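Local structure of KLLA0E02245p (Kluyveromyces lactis, 4GPS) at residues 62-67 and 377-382; 165-170 and 264-269; 280-285 and 292-297; 309-314 and 351-356. The protein removes the whole NAD cap from the 5' end of NAD-capped RNAs and also acts as a decapping enzyme and 5'-3' exoribonuclease. One frame throughout, in Å; residues are numbered along the deposited sequence.

Contact 1. Residues 62-67 and 377-382; sequences LSCKKF and FQHIFQ
One water is held between Ser-63 and His-379, donating to Ser-63 O at 2.9 Å while it lies 3.0 Å from His-379 NE2 at the edge of the imidazole, in the ring plane. An aromatic nitrogen suits this place, because it offers an in-plane polar edge while keeping a flat face on which Phe-67 CB rests. Over that face Phe-67 CB sits 3.5 Å from the His-379 centroid and only 18° off the ring normal, a CH-pi contact. Near the ring plane Cys-64 approaches, its CB 4.1 Å from His-379 NE2, and its SG reaches on to Ile-380 CG2 at 4.3 Å. The imidazole reaches the loop because its CG is anti to the backbone nitrogen (chi1 -175°). In Phe-67 the backbone itself sets CB over the histidine, and chi1 of 71°, with CG between backbone N and carbonyl carbon, sends the phenyl away to meet Trp-376 edge-to-face. A type I turn from Cys-64 to Phe-67 brings both residues to helix 370-393, just after strand 60-63 leaves its antiparallel partner 409-414. Replacing His-379, an alanine here would probably leave the water without its second partner and open a gap beneath Phe-67 CB. With no direct hydrogen bond between the two segments, the join rests on apolar and CH-pi packing, and its polar link runs through the water.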
# COMPACT_ATOMS: atom_id res chain seq x y z
N LEU A 62 21.72 -12.88 -5.56
CA LEU A 62 22.37 -11.86 -4.76
C LEU A 62 21.77 -11.76 -3.38
O LEU A 62 20.56 -11.56 -3.23
CB LEU A 62 22.21 -10.52 -5.47
CG LEU A 62 23.36 -9.53 -5.48
CD1 LEU A 62 22.90 -8.29 -6.23
CD2 LEU A 62 23.78 -9.17 -4.08
N SER A 63 22.61 -11.91 -2.36
CA SER A 63 22.13 -11.79 -1.00
C SER A 63 21.96 -10.29 -0.71
O SER A 63 22.79 -9.46 -1.11
CB SER A 63 23.15 -12.38 -0.04
OG SER A 63 22.99 -11.81 1.25
N CYS A 64 20.87 -9.94 -0.03
CA CYS A 64 20.60 -8.55 0.31
C CYS A 64 20.36 -8.46 1.79
O CYS A 64 19.90 -7.41 2.26
CB CYS A 64 19.34 -8.05 -0.41
SG CYS A 64 19.51 -7.93 -2.20
N LYS A 65 20.67 -9.54 2.52
CA LYS A 65 20.47 -9.58 3.97
C LYS A 65 21.31 -8.60 4.78
O LYS A 65 20.97 -8.26 5.91
CB LYS A 65 20.70 -10.98 4.54
CG LYS A 65 20.14 -11.13 5.98
CD LYS A 65 20.42 -12.52 6.61
CE LYS A 65 19.90 -13.68 5.74
NZ LYS A 65 20.17 -15.06 6.28
N LYS A 66 22.42 -8.16 4.21
CA LYS A 66 23.26 -7.24 4.93
C LYS A 66 23.06 -5.82 4.45
O LYS A 66 23.99 -5.02 4.44
CB LYS A 66 24.72 -7.67 4.80
CG LYS A 66 25.01 -8.98 5.56
CD LYS A 66 26.50 -9.28 5.72
CE LYS A 66 27.14 -9.65 4.39
NZ LYS A 66 27.00 -8.58 3.34
N PHE A 67 21.83 -5.51 4.06
CA PHE A 67 21.48 -4.18 3.58
C PHE A 67 21.68 -3.17 4.70
O PHE A 67 21.36 -3.41 5.86
CB PHE A 67 20.01 -4.16 3.10
CG PHE A 67 19.00 -4.26 4.19
CD1 PHE A 67 18.45 -3.11 4.76
CD2 PHE A 67 18.60 -5.50 4.69
CE1 PHE A 67 17.52 -3.20 5.81
CE2 PHE A 67 17.67 -5.60 5.74
CZ PHE A 67 17.13 -4.44 6.30
N PHE A 377 13.76 -0.35 1.85
CA PHE A 377 13.12 0.24 0.69
C PHE A 377 14.16 0.88 -0.25
O PHE A 377 14.20 0.59 -1.44
CB PHE A 377 12.11 1.30 1.15
CG PHE A 377 11.46 2.05 0.03
CD1 PHE A 377 11.43 3.43 0.05
CD2 PHE A 377 10.77 1.38 -0.97
CE1 PHE A 377 10.70 4.14 -0.91
CE2 PHE A 377 10.04 2.07 -1.94
CZ PHE A 377 10.00 3.45 -1.90
N GLN A 378 14.98 1.77 0.32
CA GLN A 378 16.05 2.47 -0.39
C GLN A 378 17.02 1.48 -0.99
O GLN A 378 17.50 1.70 -2.11
CB GLN A 378 16.84 3.37 0.57
CG GLN A 378 16.14 4.69 0.94
CD GLN A 378 15.91 5.59 -0.28
OE1 GLN A 378 16.78 5.71 -1.14
NE2 GLN A 378 14.73 6.22 -0.35
N HIS A 379 17.31 0.41 -0.24
CA HIS A 379 18.26 -0.61 -0.69
C HIS A 379 17.85 -1.49 -1.88
O HIS A 379 18.49 -1.38 -2.93
CB HIS A 379 18.69 -1.54 0.46
CG HIS A 379 19.74 -2.53 0.07
ND1 HIS A 379 21.08 -2.20 -0.03
CD2 HIS A 379 19.66 -3.84 -0.27
CE1 HIS A 379 21.77 -3.26 -0.42
NE2 HIS A 379 20.93 -4.27 -0.57
N ILE A 380 16.83 -2.34 -1.73
CA ILE A 380 16.46 -3.24 -2.85
C ILE A 380 16.02 -2.52 -4.06
O ILE A 380 16.19 -3.05 -5.15
CB ILE A 380 15.29 -4.27 -2.60
CG1 ILE A 380 14.52 -3.88 -1.38
CG2 ILE A 380 15.80 -5.72 -2.68
CD1 ILE A 380 13.49 -2.90 -1.73
N PHE A 381 15.42 -1.34 -3.93
CA PHE A 381 15.05 -0.70 -5.18
C PHE A 381 16.27 -0.30 -6.01
O PHE A 381 16.24 -0.42 -7.22
CB PHE A 381 14.07 0.44 -4.96
CG PHE A 381 12.64 -0.02 -4.98
CD1 PHE A 381 11.98 -0.21 -6.18
CD2 PHE A 381 11.98 -0.31 -3.78
CE1 PHE A 381 10.66 -0.68 -6.19
CE2 PHE A 381 10.69 -0.78 -3.79
CZ PHE A 381 10.02 -0.96 -4.99
N GLN A 382 17.35 0.09 -5.35
CA GLN A 382 18.56 0.46 -6.05
C GLN A 382 19.17 -0.83 -6.59
O GLN A 382 19.62 -0.90 -7.73
CB GLN A 382 19.54 1.17 -5.10
CG GLN A 382 20.81 1.71 -5.77
CD GLN A 382 20.51 2.73 -6.87
OE1 GLN A 382 19.49 3.41 -6.83
NE2 GLN A 382 21.40 2.82 -7.86
O HOH W 1 22.63 -6.54 -1.49

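Contact 2. Residues 165-170 and 264-269; sequences QRYEKT and IVHGSL
Tyr-167 and His-266 meet ring against ring, and neither a stack nor an edge-to-face pair results: the planes stand at 45° with centroids 5.4 Å apart. The two side chains cross at about a right angle. Tyr-167 CE2 makes the nearest approach, 3.6 Å from His-266 CD2, while the hydroxyl comes in over one face of the imidazole, displaced toward its rim, with Tyr-167 OH 3.8 Å from His-266 CG. Both side chains are extended across the space between helix and strand, for in each CG stands anti to the backbone nitrogen, at chi1 -165° in Tyr-167 and -179° in His-266. Tyrosine suits the helix side because it is long enough to help bridge a backbone separation of 9.6 Å between Tyr-167 CA and His-266 CA. Here helix 156-167 lies against strand 259-268, which pairs antiparallel with strands 86-95 and 273-285, in a chain of the PD-(D/E)XK nuclease family. Those neighbours help to enclose the phenol, Val-89 from one strand and Leu-276 from the other. With an alanine in place of His-266, the end of the tyrosine ring would probably lose the surface beneath its hydroxyl and gain room to shift. Thr-170, three residues on from Tyr-167, places its CB above the centre of one Tyr-167 face, 3.7 Å from its plane. Thr-170 N bonds to Tyr-167 O at 2.9 Å, which helps to hold Thr-170 there.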
# COMPACT_ATOMS: atom_id res chain seq x y z
N GLN A 165 0.51 5.55 -19.98
CA GLN A 165 0.44 6.21 -21.27
C GLN A 165 0.07 7.69 -21.11
O GLN A 165 0.58 8.53 -21.83
CB GLN A 165 -0.58 5.47 -22.13
CG GLN A 165 -1.15 6.23 -23.30
CD GLN A 165 -1.99 5.33 -24.20
OE1 GLN A 165 -1.47 4.37 -24.79
NE2 GLN A 165 -3.30 5.62 -24.31
N ARG A 166 -0.82 8.01 -20.17
CA ARG A 166 -1.24 9.38 -19.97
C ARG A 166 -0.21 10.25 -19.31
O ARG A 166 -0.26 11.47 -19.45
CB ARG A 166 -2.46 9.46 -19.07
CG ARG A 166 -3.78 9.28 -19.68
CD ARG A 166 -4.78 9.44 -18.54
NE ARG A 166 -5.52 10.70 -18.58
CZ ARG A 166 -6.62 10.88 -19.31
NH1 ARG A 166 -7.12 9.89 -20.05
NH2 ARG A 166 -7.24 12.06 -19.27
N TYR A 167 0.68 9.64 -18.54
CA TYR A 167 1.68 10.39 -17.80
C TYR A 167 3.10 10.26 -18.31
O TYR A 167 4.00 10.92 -17.83
CB TYR A 167 1.65 9.93 -16.34
CG TYR A 167 2.37 10.84 -15.38
CD1 TYR A 167 1.79 12.04 -14.97
CD2 TYR A 167 3.65 10.54 -14.90
CE1 TYR A 167 2.46 12.92 -14.11
CE2 TYR A 167 4.33 11.41 -14.02
CZ TYR A 167 3.72 12.60 -13.64
OH TYR A 167 4.36 13.46 -12.78
N GLU A 168 3.32 9.41 -19.30
CA GLU A 168 4.67 9.17 -19.77
C GLU A 168 5.48 10.38 -20.20
O GLU A 168 6.66 10.48 -19.90
CB GLU A 168 4.63 8.13 -20.88
CG GLU A 168 5.14 8.58 -22.19
CD GLU A 168 5.12 7.45 -23.13
OE1 GLU A 168 5.97 6.54 -22.97
OE2 GLU A 168 4.23 7.44 -24.02
N LYS A 169 4.83 11.27 -20.91
CA LYS A 169 5.47 12.48 -21.37
C LYS A 169 6.00 13.30 -20.20
O LYS A 169 6.94 14.05 -20.35
CB LYS A 169 4.47 13.32 -22.17
CG LYS A 169 3.86 12.55 -23.32
CD LYS A 169 3.32 13.45 -24.43
CE LYS A 169 4.41 13.71 -25.48
NZ LYS A 169 5.05 12.43 -25.90
N THR A 170 5.40 13.12 -19.03
CA THR A 170 5.77 13.86 -17.85
C THR A 170 6.81 13.16 -16.96
O THR A 170 7.24 13.72 -15.96
CB THR A 170 4.53 14.18 -17.01
OG1 THR A 170 3.48 14.65 -17.88
CG2 THR A 170 4.83 15.26 -15.95
N ILE A 264 -3.49 7.85 -8.97
CA ILE A 264 -2.22 7.52 -9.56
C ILE A 264 -1.24 8.54 -9.01
O ILE A 264 -1.40 9.73 -9.26
CB ILE A 264 -2.26 7.59 -11.09
CG1 ILE A 264 -2.89 6.34 -11.70
CG2 ILE A 264 -0.85 7.50 -11.61
CD1 ILE A 264 -4.18 5.94 -11.24
N VAL A 265 -0.25 8.08 -8.23
CA VAL A 265 0.71 9.01 -7.64
C VAL A 265 2.14 8.85 -8.15
O VAL A 265 2.54 7.76 -8.59
CB VAL A 265 0.71 8.92 -6.07
CG1 VAL A 265 -0.74 9.16 -5.50
CG2 VAL A 265 1.24 7.60 -5.64
N HIS A 266 2.91 9.94 -8.10
CA HIS A 266 4.29 9.94 -8.55
C HIS A 266 5.17 10.47 -7.42
O HIS A 266 4.82 11.42 -6.72
CB HIS A 266 4.44 10.80 -9.82
CG HIS A 266 5.83 10.85 -10.38
ND1 HIS A 266 6.79 11.73 -9.93
CD2 HIS A 266 6.42 10.13 -11.37
CE1 HIS A 266 7.91 11.56 -10.62
NE2 HIS A 266 7.70 10.60 -11.50
N GLY A 267 6.32 9.84 -7.26
CA GLY A 267 7.19 10.25 -6.19
C GLY A 267 8.60 9.85 -6.47
O GLY A 267 8.87 8.96 -7.28
N SER A 268 9.52 10.51 -5.77
CA SER A 268 10.93 10.26 -5.96
C SER A 268 11.43 9.41 -4.81
O SER A 268 11.09 9.64 -3.64
CB SER A 268 11.68 11.60 -6.01
OG SER A 268 13.03 11.40 -6.34
N LEU A 269 12.22 8.40 -5.15
CA LEU A 269 12.77 7.52 -4.15
C LEU A 269 14.28 7.76 -4.04
O LEU A 269 14.85 7.73 -2.94
CB LEU A 269 12.44 6.08 -4.57
CG LEU A 269 13.19 4.75 -4.41
CD1 LEU A 269 14.37 4.80 -3.49
CD2 LEU A 269 12.20 3.74 -3.93

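Contact 3. Residues 280-285 and 292-297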
# COMPACT_ATOMS: atom_id res chain seq x y z
N GLU A 280 -5.89 2.04 -4.92
CA GLU A 280 -7.33 2.13 -4.85
C GLU A 280 -7.63 2.86 -3.55
O GLU A 280 -7.08 2.49 -2.49
CB GLU A 280 -7.97 0.74 -4.84
CG GLU A 280 -9.40 0.76 -4.28
CD GLU A 280 -10.11 -0.58 -4.36
OE1 GLU A 280 -11.29 -0.64 -3.95
OE2 GLU A 280 -9.48 -1.56 -4.83
N MET A 281 -8.45 3.91 -3.63
CA MET A 281 -8.85 4.71 -2.46
C MET A 281 -10.29 4.36 -2.14
O MET A 281 -11.14 4.38 -3.03
CB MET A 281 -8.76 6.20 -2.77
CG MET A 281 -7.41 6.62 -3.34
SD MET A 281 -6.00 6.66 -2.11
CE MET A 281 -5.43 5.00 -2.24
N ASP A 282 -10.55 4.03 -0.88
CA ASP A 282 -11.88 3.67 -0.44
C ASP A 282 -12.81 4.84 -0.41
O ASP A 282 -13.99 4.70 -0.71
CB ASP A 282 -11.86 3.08 0.97
CG ASP A 282 -11.04 1.84 1.08
OD1 ASP A 282 -10.99 1.06 0.11
OD2 ASP A 282 -10.46 1.66 2.17
N SER A 283 -12.30 6.01 -0.04
CA SER A 283 -13.19 7.15 0.06
C SER A 283 -12.47 8.43 0.31
O SER A 283 -11.26 8.45 0.56
CB SER A 283 -14.13 6.95 1.23
OG SER A 283 -13.42 7.07 2.48
N ILE A 284 -13.24 9.51 0.27
CA ILE A 284 -12.73 10.84 0.59
C ILE A 284 -13.54 11.37 1.75
O ILE A 284 -14.75 11.15 1.82
CB ILE A 284 -12.91 11.89 -0.51
CG1 ILE A 284 -12.14 11.49 -1.77
CG2 ILE A 284 -12.33 13.22 -0.03
CD1 ILE A 284 -12.88 10.52 -2.66
N ASN A 285 -12.85 12.03 2.68
CA ASN A 285 -13.51 12.67 3.81
C ASN A 285 -13.84 14.05 3.22
O ASN A 285 -12.95 14.90 3.01
CB ASN A 285 -12.53 12.83 4.98
CG ASN A 285 -13.14 13.56 6.14
OD1 ASN A 285 -13.86 14.56 5.96
ND2 ASN A 285 -12.87 13.08 7.34
N THR A 292 -9.37 8.74 2.67
CA THR A 292 -9.51 8.01 3.93
C THR A 292 -9.60 6.50 3.63
O THR A 292 -10.55 6.03 2.98
CB THR A 292 -10.77 8.51 4.67
OG1 THR A 292 -10.61 9.92 4.93
CG2 THR A 292 -11.00 7.74 6.01
N GLU A 293 -8.59 5.76 4.06
CA GLU A 293 -8.49 4.32 3.83
C GLU A 293 -9.06 3.62 5.06
O GLU A 293 -8.63 3.86 6.20
CB GLU A 293 -7.03 3.92 3.57
CG GLU A 293 -6.34 4.88 2.59
CD GLU A 293 -5.30 4.21 1.73
OE1 GLU A 293 -5.61 3.15 1.15
OE2 GLU A 293 -4.18 4.74 1.61
N ILE A 294 -10.05 2.78 4.80
CA ILE A 294 -10.79 2.04 5.81
C ILE A 294 -10.23 0.64 6.09
O ILE A 294 -9.99 -0.15 5.17
CB ILE A 294 -12.26 1.95 5.33
CG1 ILE A 294 -12.76 3.39 5.11
CG2 ILE A 294 -13.13 1.14 6.32
CD1 ILE A 294 -14.16 3.47 4.61
N LYS A 295 -9.99 0.37 7.37
CA LYS A 295 -9.45 -0.93 7.80
C LYS A 295 -10.37 -1.53 8.87
O LYS A 295 -10.87 -0.83 9.76
CB LYS A 295 -8.03 -0.77 8.37
CG LYS A 295 -6.97 -0.36 7.36
CD LYS A 295 -6.72 -1.46 6.32
CE LYS A 295 -5.69 -1.05 5.33
NZ LYS A 295 -5.45 -2.09 4.31
N SER A 296 -10.59 -2.83 8.73
CA SER A 296 -11.40 -3.60 9.66
C SER A 296 -10.42 -4.32 10.60
O SER A 296 -9.48 -4.95 10.14
CB SER A 296 -12.22 -4.63 8.89
OG SER A 296 -12.96 -5.45 9.77
N SER A 297 -10.62 -4.22 11.91
CA SER A 297 -9.69 -4.89 12.82
C SER A 297 -10.29 -5.30 14.16
O SER A 297 -11.37 -4.87 14.56
CB SER A 297 -8.51 -3.95 13.09
OG SER A 297 -7.42 -4.62 13.69
O HOH W 2 -8.16 2.89 0.48
O HOH W 3 -10.80 11.15 7.52
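Asp-282 reaches across to the strand of residues 292-297, and its side chain can be followed atom by atom. CB lies 3.8 Å from Thr-292 O. Beyond it CG, anti to the carbonyl carbon (chi1 -60°), lies 4.0 Å from Ile-294 N, a torsion that brings OD2 to that N-H. At the tip OD2 accepts Ile-294 N at 2.9 Å, using the lone pair that faces away from OD1, with an N-H...O angle of 156°; a short acidic side chain suits a place where it must take a backbone N-H and serve a metal. Asp-282, Glu-293 and Ile-294, with Glu-243, bind the divalent metal cation, and Glu-293 with Lys-295 matches the (D/E)XK part of the PD-(D/E)XK nuclease motif, carried on a beta hairpin of strands 273-285 and 290-297. Lys-295 and Glu-280 probably bind substrate. A water accepts Asp-282 N at 3.0 Å and lies 2.6 Å from Glu-293 OE1, linking two metal-site residues; Glu-293 OE2 is salt-bridged to Arg-182. Nearer the hairpin turn, Thr-292 N donates to Ser-283 O at 2.8 Å and Ser-283 OG to Thr-292 O at 3.1 Å. A second water joins Asn-285 ND2 to Thr-292 OG1, which also bonds to Thr-290 O.

Contact 4. Residues 309-314 and 351-356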
# COMPACT_ATOMS: atom_id res chain seq x y z
N ARG A 309 2.67 -6.68 12.02
CA ARG A 309 2.81 -6.73 10.56
C ARG A 309 1.74 -5.88 9.91
O ARG A 309 2.01 -5.13 8.97
CB ARG A 309 2.64 -8.15 10.04
CG ARG A 309 3.90 -8.85 9.68
CD ARG A 309 3.69 -10.33 9.73
NE ARG A 309 4.97 -10.98 9.93
CZ ARG A 309 5.13 -12.20 10.43
NH1 ARG A 309 4.08 -12.93 10.80
NH2 ARG A 309 6.36 -12.67 10.55
N LYS A 310 0.51 -6.01 10.40
CA LYS A 310 -0.61 -5.25 9.85
C LYS A 310 -0.41 -3.73 10.06
O LYS A 310 -0.61 -2.95 9.13
CB LYS A 310 -1.93 -5.73 10.47
CG LYS A 310 -3.11 -4.90 10.07
CD LYS A 310 -4.40 -5.32 10.76
CE LYS A 310 -4.92 -6.66 10.27
NZ LYS A 310 -6.20 -6.97 10.99
N LEU A 311 -0.02 -3.33 11.27
CA LEU A 311 0.23 -1.92 11.57
C LEU A 311 1.35 -1.38 10.68
O LEU A 311 1.22 -0.31 10.10
CB LEU A 311 0.58 -1.75 13.05
CG LEU A 311 -0.59 -2.05 14.00
CD1 LEU A 311 -0.04 -2.28 15.38
CD2 LEU A 311 -1.61 -0.91 14.00
N LEU A 312 2.44 -2.13 10.53
CA LEU A 312 3.54 -1.67 9.69
C LEU A 312 3.08 -1.54 8.23
O LEU A 312 3.37 -0.56 7.56
CB LEU A 312 4.74 -2.63 9.77
CG LEU A 312 5.94 -2.34 8.86
CD1 LEU A 312 6.55 -0.98 9.27
CD2 LEU A 312 6.98 -3.48 8.93
N ARG A 313 2.32 -2.52 7.76
CA ARG A 313 1.84 -2.52 6.39
C ARG A 313 0.95 -1.31 6.16
O ARG A 313 1.03 -0.63 5.14
CB ARG A 313 1.09 -3.83 6.13
CG ARG A 313 1.27 -4.37 4.72
CD ARG A 313 0.69 -5.78 4.54
NE ARG A 313 1.17 -6.34 3.28
CZ ARG A 313 0.72 -5.93 2.10
NH1 ARG A 313 -0.21 -5.01 2.07
NH2 ARG A 313 1.25 -6.37 0.98
N MET A 314 0.12 -1.03 7.15
CA MET A 314 -0.83 0.08 7.16
C MET A 314 -0.03 1.39 7.00
O MET A 314 -0.34 2.27 6.18
CB MET A 314 -1.54 0.06 8.51
CG MET A 314 -2.93 0.52 8.56
SD MET A 314 -3.69 0.10 10.17
CE MET A 314 -4.22 -1.63 9.87
N HIS A 351 3.58 6.66 15.33
CA HIS A 351 3.85 6.71 16.75
C HIS A 351 3.43 5.39 17.42
O HIS A 351 4.13 4.91 18.29
CB HIS A 351 3.12 7.91 17.40
CG HIS A 351 3.20 7.94 18.90
ND1 HIS A 351 4.39 8.13 19.58
CD2 HIS A 351 2.26 7.69 19.85
CE1 HIS A 351 4.18 8.00 20.88
NE2 HIS A 351 2.90 7.73 21.07
N LYS A 352 2.30 4.81 17.01
CA LYS A 352 1.88 3.54 17.61
C LYS A 352 2.95 2.45 17.37
O LYS A 352 3.18 1.62 18.25
CB LYS A 352 0.51 3.12 17.02
CG LYS A 352 -0.24 2.00 17.78
CD LYS A 352 -1.70 1.93 17.31
CE LYS A 352 -2.52 0.91 18.10
NZ LYS A 352 -2.55 1.17 19.60
N ILE A 353 3.62 2.46 16.22
CA ILE A 353 4.64 1.44 15.95
C ILE A 353 6.10 1.82 16.21
O ILE A 353 6.98 0.98 16.07
CB ILE A 353 4.54 0.85 14.49
CG1 ILE A 353 4.81 1.93 13.45
CG2 ILE A 353 3.13 0.28 14.24
CD1 ILE A 353 4.71 1.40 12.05
N ASN A 354 6.36 3.08 16.59
CA ASN A 354 7.74 3.51 16.88
C ASN A 354 7.82 4.45 18.09
O ASN A 354 7.46 5.63 18.00
CB ASN A 354 8.36 4.20 15.65
CG ASN A 354 9.84 4.51 15.82
OD1 ASN A 354 10.70 3.63 15.72
ND2 ASN A 354 10.15 5.77 16.07
N ASN A 355 8.23 3.90 19.23
CA ASN A 355 8.38 4.65 20.48
C ASN A 355 9.56 4.02 21.17
O ASN A 355 9.96 2.90 20.83
CB ASN A 355 7.22 4.51 21.50
CG ASN A 355 6.04 3.72 20.99
OD1 ASN A 355 5.33 4.14 20.07
ND2 ASN A 355 5.80 2.56 21.60
N SER A 356 10.06 4.72 22.18
CA SER A 356 11.18 4.25 22.98
C SER A 356 10.68 3.13 23.90
O SER A 356 11.46 2.42 24.54
CB SER A 356 11.80 5.42 23.78
OG SER A 356 10.87 6.46 24.06
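Ile-353 packs against Leu-311 and Leu-312, and the surfaces that meet are branched aliphatic chains; beside them the side chain of Phe-300 touches both Leu-311 and Lys-352. Ile-353 carries the contact through two branches. Its CG2 comes against the base of the leucine side chain, 3.5 Å from Leu-311 CB, and its CD1 reaches the next residue, 4.0 Å from Leu-312 CA and 4.1 Å from Leu-312 CD1. A beta-branched residue suits this place because one side chain can address two consecutive helix positions at once. The spread follows from its torsions: with chi1 at 64°, CG1 lies between backbone N and carbonyl carbon while CG2 stands anti to the carbonyl carbon. Leu-312 and Ile-353 cross at about a right angle. At the edge of the patch the aliphatic stem of Lys-352 adds a looser touch, Lys-352 CD to Leu-311 CD2 at 4.4 Å. Ile-353 is the last residue of helix 346-353, and the chain leaves helical geometry at Asn-354. The contact thus sets the end of that short helix on the side of helix 305-319, while Leu-312 also leans on Met-190 of helix 182-190, Ile-353 meets Pro-370 at the start of helix 370-393, and Met-314 packs against Leu-326 and Ile-328 of strand 325-331.

In the fold
Along the chain the loop of contact 1 spans the other three, which follow in series: contact 2, then contact 3, then contact 4. Contacts 1 and 2 have centres 24 Å apart yet touch, for Leu-269 packs against Phe-377 and Phe-381 while its carbonyl oxygen probably accepts Gln-378 NE2. Contacts 2 and 3 lie on neighbouring strands, 259-268 and 273-285, with nearest atoms about 7 Å apart. Contact 3 meets contact 4, centres 18 Å apart, where Lys-295 packs on Met-314 and helix 305-319 follows strand 290-297. The metal-binding hairpin thus pairs with neighbouring strands and is joined through Lys-295 to helix 305-319, on the opposite side of the chain's centre from contact 1.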